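Local coordinates for protein probable UbiX-like flavin prenyltransferase (Escherichia coli, PDB 1SBZ) that probably prenylates reduced FMN with dimethylallyl phosphate, supplying the prenylated flavin cofactor used by a phenolic acid decarboxylase, at residues 74-88 against 109-123. Sequence-based numbering, arbitrary orientation.
With FMN (flavin mononucleotide), chain H.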
loop_
_atom_site.group_PDB
_atom_site.type_symbol
_atom_site.label_atom_id
_atom_site.label_comp_id
_atom_site.label_asym_id
_atom_site.label_seq_id
_atom_site.Cartn_x
_atom_site.Cartn_y
_atom_site.Cartn_z
ATOM N N GLY D 74 10.977 28.709 12.647
ATOM C CA GLY D 74 10.499 28.814 11.276
ATOM C C GLY D 74 10.446 30.240 10.759
ATOM O O GLY D 74 10.749 30.487 9.589
ATOM N N SER D 75 10.066 31.177 11.629
ATOM C CA SER D 75 9.962 32.590 11.253
ATOM C C SER D 75 11.314 33.204 10.884
ATOM O O SER D 75 11.368 34.187 10.145
ATOM C CB SER D 75 9.271 33.406 12.352
ATOM O OG SER D 75 9.897 33.205 13.609
ATOM N N PHE D 76 12.399 32.611 11.379
ATOM C CA PHE D 76 13.747 33.026 10.987
ATOM C C PHE D 76 14.066 32.465 9.601
ATOM O O PHE D 76 14.376 31.274 9.456
ATOM C CB PHE D 76 14.779 32.566 12.023
ATOM C CG PHE D 76 16.195 32.936 11.680
ATOM C CD1 PHE D 76 16.664 34.232 11.901
ATOM C CD2 PHE D 76 17.065 31.990 11.146
ATOM C CE1 PHE D 76 17.979 34.583 11.586
ATOM C CE2 PHE D 76 18.378 32.330 10.828
ATOM C CZ PHE D 76 18.839 33.629 11.050
ATOM N N ARG D 77 13.987 33.333 8.593
ATOM C CA ARG D 77 14.089 32.940 7.192
ATOM C C ARG D 77 15.484 32.457 6.777
ATOM O O ARG D 77 16.493 33.109 7.059
ATOM C CB ARG D 77 13.649 34.094 6.289
ATOM C CG ARG D 77 13.495 33.711 4.820
ATOM C CD ARG D 77 13.766 34.844 3.818
ATOM N NE ARG D 77 15.137 35.370 3.888
ATOM C CZ ARG D 77 16.219 34.784 3.364
ATOM N NH1 ARG D 77 16.125 33.625 2.727
ATOM N NH2 ARG D 77 17.411 35.362 3.483
ATOM N N THR D 78 15.515 31.298 6.121
ATOM C CA THR D 78 16.699 30.806 5.424
ATOM C C THR D 78 16.277 30.317 4.046
ATOM O O THR D 78 15.089 30.133 3.776
ATOM C CB THR D 78 17.373 29.636 6.179
ATOM O OG1 THR D 78 16.539 28.474 6.102
ATOM C CG2 THR D 78 17.504 29.918 7.680
ATOM N N ASP D 79 17.257 30.086 3.182
ATOM C CA ASP D 79 16.987 29.593 1.843
ATOM C C ASP D 79 17.090 28.079 1.759
ATOM O O ASP D 79 16.812 27.496 0.719
ATOM C CB ASP D 79 17.922 30.256 0.833
ATOM C CG ASP D 79 17.691 31.741 0.743
ATOM O OD1 ASP D 79 16.991 32.178 -0.194
ATOM O OD2 ASP D 79 18.133 32.542 1.590
ATOM N N GLY D 80 17.481 27.445 2.859
ATOM C CA GLY D 80 17.556 25.990 2.900
ATOM C C GLY D 80 18.676 25.466 3.764
ATOM O O GLY D 80 19.266 26.209 4.549
HETATM N N MSE D 81 18.976 24.180 3.592
HETATM C CA MSE D 81 19.896 23.457 4.459
HETATM C C MSE D 81 20.593 22.343 3.684
HETATM O O MSE D 81 19.980 21.696 2.843
HETATM C CB MSE D 81 19.135 22.869 5.655
HETATM C CG MSE D 81 19.966 22.015 6.618
HETATM SE SE MSE D 81 18.979 21.615 8.252
HETATM C CE MSE D 81 20.361 20.697 9.218
ATOM N N ILE D 82 21.878 22.147 3.966
ATOM C CA ILE D 82 22.649 21.023 3.442
ATOM C C ILE D 82 23.184 20.232 4.625
ATOM O O ILE D 82 23.730 20.810 5.559
ATOM C CB ILE D 82 23.838 21.512 2.561
ATOM C CG1 ILE D 82 23.350 22.448 1.457
ATOM C CG2 ILE D 82 24.589 20.320 1.945
ATOM C CD1 ILE D 82 24.439 23.286 0.807
ATOM N N VAL D 83 23.029 18.916 4.599
ATOM C CA VAL D 83 23.679 18.071 5.602
ATOM C C VAL D 83 24.767 17.276 4.889
ATOM O O VAL D 83 24.466 16.455 4.015
ATOM C CB VAL D 83 22.681 17.131 6.319
ATOM C CG1 VAL D 83 23.363 16.396 7.471
ATOM C CG2 VAL D 83 21.458 17.917 6.825
ATOM N N ILE D 84 26.023 17.530 5.261
ATOM C CA ILE D 84 27.181 17.026 4.516
ATOM C C ILE D 84 28.410 16.705 5.392
ATOM O O ILE D 84 28.987 17.607 6.010
ATOM C CB ILE D 84 27.549 18.031 3.378
ATOM C CG1 ILE D 84 28.723 17.513 2.545
ATOM C CG2 ILE D 84 27.790 19.460 3.945
ATOM C CD1 ILE D 84 29.008 18.361 1.307
ATOM N N PRO D 85 28.793 15.425 5.483
ATOM C CA PRO D 85 27.998 14.310 4.960
ATOM C C PRO D 85 26.846 14.045 5.914
ATOM O O PRO D 85 26.857 14.545 7.048
ATOM C CB PRO D 85 28.972 13.132 5.020
ATOM C CG PRO D 85 29.862 13.463 6.194
ATOM C CD PRO D 85 30.029 14.963 6.141
ATOM N N CYS D 86 25.867 13.269 5.460
ATOM C CA CYS D 86 24.730 12.899 6.293
ATOM C C CYS D 86 24.824 11.413 6.640
ATOM O O CYS D 86 24.863 10.546 5.756
ATOM C CB CYS D 86 23.409 13.230 5.585
ATOM S SG CYS D 86 21.921 12.821 6.533
ATOM N N SER D 87 24.891 11.124 7.930
ATOM C CA SER D 87 24.957 9.756 8.410
ATOM C C SER D 87 23.571 9.123 8.310
ATOM O O SER D 87 22.563 9.825 8.154
ATOM C CB SER D 87 25.409 9.750 9.866
ATOM O OG SER D 87 24.369 10.255 10.686
HETATM N N MSE D 88 23.534 7.801 8.441
HETATM C CA MSE D 88 22.292 7.037 8.396
HETATM C C MSE D 88 21.415 7.301 9.604
HETATM O O MSE D 88 20.189 7.319 9.490
HETATM C CB MSE D 88 22.579 5.535 8.248
HETATM C CG MSE D 88 23.299 5.167 6.947
HETATM SE SE MSE D 88 22.353 5.709 5.307
HETATM C CE MSE D 88 23.244 7.454 4.919
ATOM N N VAL D 109 12.173 21.847 10.654
ATOM C CA VAL D 109 11.728 23.224 10.404
ATOM C C VAL D 109 11.867 23.614 8.926
ATOM O O VAL D 109 10.931 24.137 8.323
ATOM C CB VAL D 109 12.482 24.233 11.326
ATOM C CG1 VAL D 109 12.371 25.665 10.811
ATOM C CG2 VAL D 109 11.953 24.149 12.746
ATOM N N VAL D 110 13.028 23.361 8.341
ATOM C CA VAL D 110 13.204 23.576 6.905
ATOM C C VAL D 110 12.064 22.917 6.096
ATOM O O VAL D 110 11.452 23.556 5.235
ATOM C CB VAL D 110 14.618 23.133 6.435
ATOM C CG1 VAL D 110 14.645 22.824 4.945
ATOM C CG2 VAL D 110 15.654 24.211 6.783
ATOM N N LEU D 111 11.758 21.659 6.405
ATOM C CA LEU D 111 10.697 20.940 5.699
ATOM C C LEU D 111 9.300 21.537 5.930
ATOM O O LEU D 111 8.524 21.672 4.983
ATOM C CB LEU D 111 10.730 19.436 6.018
ATOM C CG LEU D 111 11.947 18.642 5.495
ATOM C CD1 LEU D 111 11.936 17.206 5.992
ATOM C CD2 LEU D 111 12.020 18.646 3.982
ATOM N N LYS D 112 8.980 21.922 7.168
ATOM C CA LYS D 112 7.654 22.496 7.428
ATOM C C LYS D 112 7.477 23.869 6.772
ATOM O O LYS D 112 6.366 24.248 6.433
ATOM C CB LYS D 112 7.329 22.544 8.930
ATOM C CG LYS D 112 7.945 23.699 9.696
ATOM C CD LYS D 112 7.484 23.693 11.142
ATOM C CE LYS D 112 8.142 24.815 11.956
ATOM N NZ LYS D 112 7.488 26.121 11.708
ATOM N N GLU D 113 8.574 24.596 6.580
ATOM C CA GLU D 113 8.517 25.928 5.971
ATOM C C GLU D 113 8.554 25.881 4.451
ATOM O O GLU D 113 8.438 26.922 3.803
ATOM C CB GLU D 113 9.648 26.833 6.485
ATOM C CG GLU D 113 9.595 27.162 7.977
ATOM C CD GLU D 113 8.323 27.872 8.411
ATOM O OE1 GLU D 113 7.767 28.683 7.629
ATOM O OE2 GLU D 113 7.875 27.616 9.554
ATOM N N GLY D 114 8.716 24.686 3.884
ATOM C CA GLY D 114 8.778 24.516 2.428
ATOM C C GLY D 114 10.118 24.913 1.831
ATOM O O GLY D 114 10.205 25.197 0.644
ATOM N N ARG D 115 11.166 24.921 2.651
ATOM C CA ARG D 115 12.498 25.323 2.203
ATOM C C ARG D 115 13.266 24.100 1.719
ATOM O O ARG D 115 12.869 22.952 1.994
ATOM C CB ARG D 115 13.247 26.064 3.317
ATOM C CG ARG D 115 12.482 27.285 3.822
ATOM C CD ARG D 115 13.097 28.005 5.019
ATOM N NE ARG D 115 12.218 29.104 5.432
ATOM C CZ ARG D 115 12.162 29.632 6.651
ATOM N NH1 ARG D 115 12.942 29.182 7.629
ATOM N NH2 ARG D 115 11.301 30.614 6.892
ATOM N N LYS D 116 14.345 24.339 0.978
ATOM C CA LYS D 116 15.059 23.245 0.318
ATOM C C LYS D 116 15.968 22.499 1.290
ATOM O O LYS D 116 16.802 23.113 1.960
ATOM C CB LYS D 116 15.851 23.758 -0.891
ATOM C CG LYS D 116 16.711 22.688 -1.550
ATOM C CD LYS D 116 16.621 22.749 -3.060
ATOM C CE LYS D 116 16.754 21.353 -3.657
ATOM N NZ LYS D 116 15.873 20.351 -2.953
ATOM N N LEU D 117 15.795 21.181 1.371
ATOM C CA LEU D 117 16.710 20.328 2.122
ATOM C C LEU D 117 17.542 19.452 1.177
ATOM O O LEU D 117 16.989 18.717 0.352
ATOM C CB LEU D 117 15.938 19.465 3.133
ATOM C CG LEU D 117 16.745 18.578 4.096
ATOM C CD1 LEU D 117 17.708 19.408 4.938
ATOM C CD2 LEU D 117 15.823 17.774 5.002
ATOM N N VAL D 118 18.867 19.551 1.292
ATOM C CA VAL D 118 19.784 18.764 0.470
ATOM C C VAL D 118 20.621 17.872 1.378
ATOM O O VAL D 118 21.359 18.359 2.228
ATOM C CB VAL D 118 20.712 19.656 -0.399
ATOM C CG1 VAL D 118 21.711 18.806 -1.199
ATOM C CG2 VAL D 118 19.899 20.537 -1.328
ATOM N N LEU D 119 20.499 16.563 1.201
ATOM C CA LEU D 119 21.257 15.617 2.018
ATOM C C LEU D 119 22.393 15.025 1.213
ATOM O O LEU D 119 22.245 14.772 0.017
ATOM C CB LEU D 119 20.333 14.500 2.499
ATOM C CG LEU D 119 19.602 14.568 3.844
ATOM C CD1 LEU D 119 19.477 15.966 4.460
ATOM C CD2 LEU D 119 18.243 13.853 3.766
ATOM N N VAL D 120 23.522 14.783 1.870
ATOM C CA VAL D 120 24.663 14.136 1.237
ATOM C C VAL D 120 24.867 12.818 1.993
ATOM O O VAL D 120 25.758 12.704 2.837
ATOM C CB VAL D 120 25.936 15.063 1.264
ATOM C CG1 VAL D 120 27.160 14.363 0.679
ATOM C CG2 VAL D 120 25.663 16.376 0.510
ATOM N N PRO D 121 24.015 11.826 1.720
ATOM C CA PRO D 121 24.029 10.593 2.493
ATOM C C PRO D 121 25.268 9.781 2.156
ATOM O O PRO D 121 25.599 9.637 0.976
ATOM C CB PRO D 121 22.769 9.872 2.008
ATOM C CG PRO D 121 22.611 10.334 0.599
ATOM C CD PRO D 121 23.008 11.780 0.636
ATOM N N ARG D 122 25.949 9.265 3.178
ATOM C CA ARG D 122 27.136 8.440 2.962
ATOM C C ARG D 122 27.135 7.202 3.857
ATOM O O ARG D 122 27.158 7.297 5.087
ATOM C CB ARG D 122 28.436 9.252 3.131
ATOM C CG ARG D 122 29.698 8.571 2.590
ATOM C CD ARG D 122 30.312 7.540 3.558
ATOM N NE ARG D 122 31.206 6.596 2.884
ATOM C CZ ARG D 122 31.432 5.354 3.298
ATOM N NH1 ARG D 122 30.821 4.890 4.386
ATOM N NH2 ARG D 122 32.263 4.570 2.613
ATOM N N GLU D 123 27.096 6.049 3.196
ATOM C CA GLU D 123 27.167 4.736 3.816
ATOM C C GLU D 123 27.327 3.713 2.692
ATOM O O GLU D 123 26.823 3.920 1.592
ATOM C CB GLU D 123 25.901 4.438 4.635
ATOM C CG GLU D 123 25.952 3.153 5.456
ATOM C CD GLU D 123 27.227 3.008 6.282
ATOM O OE1 GLU D 123 28.309 2.765 5.703
ATOM O OE2 GLU D 123 27.143 3.110 7.515
HETATM N N1 FMN H . 27.704 6.266 10.020
HETATM C C2 FMN H . 27.122 6.233 8.774
HETATM O O2 FMN H . 25.900 6.182 8.712
HETATM N N3 FMN H . 27.906 6.254 7.637
HETATM C C4 FMN H . 29.289 6.315 7.754
HETATM O O4 FMN H . 29.956 6.591 6.752
HETATM C C4A FMN H . 29.880 6.351 9.031
HETATM N N5 FMN H . 31.255 6.416 9.193
HETATM C C5A FMN H . 31.814 6.458 10.466
HETATM C C6 FMN H . 33.201 6.529 10.625
HETATM C C7 FMN H . 33.772 6.575 11.905
HETATM C C7M FMN H . 35.206 7.024 12.029
HETATM C C8 FMN H . 32.944 6.547 13.035
HETATM C C8M FMN H . 33.480 6.853 14.413
HETATM C C9 FMN H . 31.565 6.477 12.871
HETATM C C9A FMN H . 30.993 6.435 11.593
HETATM N N10 FMN H . 29.611 6.361 11.440
HETATM C C10 FMN H . 29.068 6.320 10.166
HETATM C "C1'" FMN H . 28.740 6.062 12.630
HETATM C "C2'" FMN H . 28.077 7.347 13.117
HETATM O "O2'" FMN H . 29.073 8.302 13.417
HETATM C "C3'" FMN H . 27.150 7.106 14.314
HETATM O "O3'" FMN H . 25.990 6.410 13.881
HETATM C "C4'" FMN H . 26.756 8.390 15.053
HETATM O "O4'" FMN H . 25.786 8.123 16.048
HETATM C "C5'" FMN H . 26.193 9.461 14.124
HETATM O "O5'" FMN H . 25.643 10.520 14.890
HETATM P P FMN H . 25.381 11.936 14.168
HETATM O O1P FMN H . 26.734 12.559 13.890
HETATM O O2P FMN H . 24.561 12.767 15.108
HETATM O O3P FMN H . 24.631 11.702 12.871
HETATM O O HOH W 1 8.580 28.102 14.151
HETATM O O HOH W 2 15.237 27.436 8.458
HETATM O O HOH W 3 14.371 27.056 -0.468
#
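Strands 80-86 and 116-121 pair in parallel in the buried interior of the sheet, joined by the right-handed crossover through helices 88-96 and 102-112. Met81 N donates to Lys116 O (2.9 Å), Val118 N to Met81 O, Val83 N to Val118 O and Val120 N to Val83 O. A beta bulge at the cis-Pro85 then shifts the register by one residue; beyond it Cys86 N reaches Val120 O (2.7 Å) from above the carbonyl plane. Compact apolar side chains fill both faces of this buried sheet without leaving polar groups to satisfy. Under helix 88-96, Val83 CG2 lies alongside Leu119 CD1 (3.7 Å), and Leu117 CD1 packs against CB and CG of Met81, a selenomethionine; on the other face Ile82 sits beside Val118. Val120 CG2 rests on Ile84 CB at the bulge.

At the N-terminal end, Arg115, extended from CG to NE, carries its guanidinium into the loop before the strand. Arg115 NH2 donates to Gly74 O (2.8 Å), which lies 25° out of the guanidinium plane, while Arg77 CA and Glu113 CB lie over opposite faces, each toward the rim. Glu113 OE2, 3.4 Å from Gly74 CA, and Lys112 NZ occupy the space a side chain would need, which suits glycine.

At the C-terminal end, Ser87 OG donates a hydrogen bond to FMN O3P (2.6 Å) and Met88 N to FMN O2 (2.9 Å); Arg122 grips the flavin edge, its carbonyl O accepting from N3 and NH1 donating to O4. Cofactor binding at the C-terminal ends of parallel strands is typical of the Rossmann-like flavoprotein fold of the UbiX/PAD1 family.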